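Local structure of cellulose synthase 1 (Gluconacetobacter xylinus, 4I86) at residues Glu34-Met38 with Gly39-Val43. The protein is a cellulose synthase subunit whose C-terminal PilZ domain is a regulatory, cyclic di-GMP-binding module built on an antiparallel beta fold. Sequence-based numbering, arbitrary orientation.
Sequences EDLSM and GGAAV
S37 and G40 hold the turn of this beta hairpin together in two ways. The backbone N of S37 donates to O of G40 at 2.9 Å. The side chain of S37 returns across the turn: its OG accepts from N of G40 at 3.1 Å and, less straight, from N of G39 at 3.3 Å. The serine torsion (chi1 56°) sets OG between its own backbone N and carbonyl carbon, which brings it within bonding distance of both amide N-H groups. One hydroxyl oxygen thus receives both N-H groups of the glycine pair.

Beyond the turn, D35 and A42 form an antiparallel hydrogen-bonded pair. N of A42 reaches O of D35 at 3.0 Å, nearly straight at 174°. A classic beta bulge follows, with E34 and D35 both set against A42. O of A42 takes a short bond from N of E34 (2.6 Å) and a weak, longer one from N of D35 (3.4 Å). The carboxylate of D35 lies on the same face of the sheet as the methyl of A42, with OD1 as its nearest atom. On the other face, in the non-hydrogen-bonded pair, the CD2 branch of L36 packs on CB of A41 at 3.6 Å.

D35, S37 and G40 match the DxSxxG signature of PilZ domains, which in relatives contributes to cyclic di-GMP binding. R11 touches the side chains of D35 and S37.

The indole NE1 of W86 donates to O of S37, tying the turn to strand 82-86. A41 bonds to F84 of that same strand through the backbone, while L36 bonds to I12 on strand 12-13. Helix 91-105 covers the L36 face: L36 meets L100 and L104, and M38 meets V97 and I98.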
loop_
_atom_site.group_PDB
_atom_site.type_symbol
_atom_site.label_atom_id
_atom_site.label_comp_id
_atom_site.label_asym_id
_atom_site.label_seq_id
_atom_site.Cartn_x
_atom_site.Cartn_y
_atom_site.Cartn_z
ATOM N N GLU A 34 -0.886 8.850 -1.682
ATOM C CA GLU A 34 -0.862 10.169 -1.057
ATOM C C GLU A 34 0.329 10.244 -0.107
ATOM O O GLU A 34 1.101 11.207 -0.114
ATOM C CB GLU A 34 -2.171 10.414 -0.308
ATOM C CG GLU A 34 -3.387 10.486 -1.223
ATOM C CD GLU A 34 -4.690 10.501 -0.453
ATOM O OE1 GLU A 34 -4.643 10.742 0.772
ATOM O OE2 GLU A 34 -5.753 10.261 -1.067
ATOM N N ASP A 35 0.489 9.205 0.702
ATOM C CA ASP A 35 1.667 9.101 1.543
ATOM C C ASP A 35 2.006 7.637 1.744
ATOM O O ASP A 35 1.147 6.762 1.597
ATOM C CB ASP A 35 1.420 9.751 2.893
ATOM C CG ASP A 35 0.447 8.958 3.738
ATOM O OD1 ASP A 35 -0.746 9.309 3.727
ATOM O OD2 ASP A 35 0.865 7.974 4.394
ATOM N N LEU A 36 3.265 7.376 2.068
ATOM C CA LEU A 36 3.724 6.028 2.356
ATOM C C LEU A 36 4.486 6.117 3.658
ATOM O O LEU A 36 5.096 7.133 3.943
ATOM C CB LEU A 36 4.644 5.520 1.240
ATOM C CG LEU A 36 3.916 5.274 -0.086
ATOM C CD1 LEU A 36 4.879 5.116 -1.227
ATOM C CD2 LEU A 36 3.065 4.039 0.019
ATOM N N SER A 37 4.428 5.061 4.459
ATOM C CA SER A 37 5.219 4.996 5.677
ATOM C C SER A 37 5.684 3.565 5.874
ATOM O O SER A 37 5.280 2.658 5.126
ATOM C CB SER A 37 4.380 5.436 6.882
ATOM O OG SER A 37 3.209 4.645 6.955
ATOM N N MET A 38 6.521 3.355 6.883
ATOM C CA MET A 38 6.881 2.003 7.282
ATOM C C MET A 38 5.648 1.217 7.764
ATOM O O MET A 38 5.663 -0.010 7.799
ATOM C CB MET A 38 7.964 2.033 8.367
ATOM C CG MET A 38 9.357 2.393 7.851
ATOM S SD MET A 38 9.936 1.402 6.455
ATOM C CE MET A 38 9.796 -0.282 7.095
ATOM N N GLY A 39 4.580 1.923 8.126
ATOM C CA GLY A 39 3.378 1.265 8.622
ATOM C C GLY A 39 2.401 0.860 7.516
ATOM O O GLY A 39 1.758 -0.190 7.580
ATOM N N GLY A 40 2.287 1.702 6.500
ATOM C CA GLY A 40 1.367 1.447 5.409
ATOM C C GLY A 40 1.290 2.535 4.360
ATOM O O GLY A 40 2.283 3.223 4.059
ATOM N N ALA A 41 0.102 2.672 3.777
ATOM C CA ALA A 41 -0.096 3.597 2.664
ATOM C C ALA A 41 -1.425 4.325 2.761
ATOM O O ALA A 41 -2.395 3.795 3.293
ATOM C CB ALA A 41 -0.013 2.846 1.340
ATOM N N ALA A 42 -1.467 5.545 2.242
ATOM C CA ALA A 42 -2.744 6.210 1.988
ATOM C C ALA A 42 -2.839 6.425 0.489
ATOM O O ALA A 42 -1.928 6.990 -0.116
ATOM C CB ALA A 42 -2.837 7.545 2.737
ATOM N N VAL A 43 -3.936 5.969 -0.108
ATOM C CA VAL A 43 -4.061 6.007 -1.566
ATOM C C VAL A 43 -5.328 6.711 -2.061
ATOM O O VAL A 43 -6.432 6.459 -1.558
ATOM C CB VAL A 43 -4.055 4.586 -2.167
ATOM C CG1 VAL A 43 -4.029 4.649 -3.705
ATOM C CG2 VAL A 43 -2.871 3.767 -1.626
#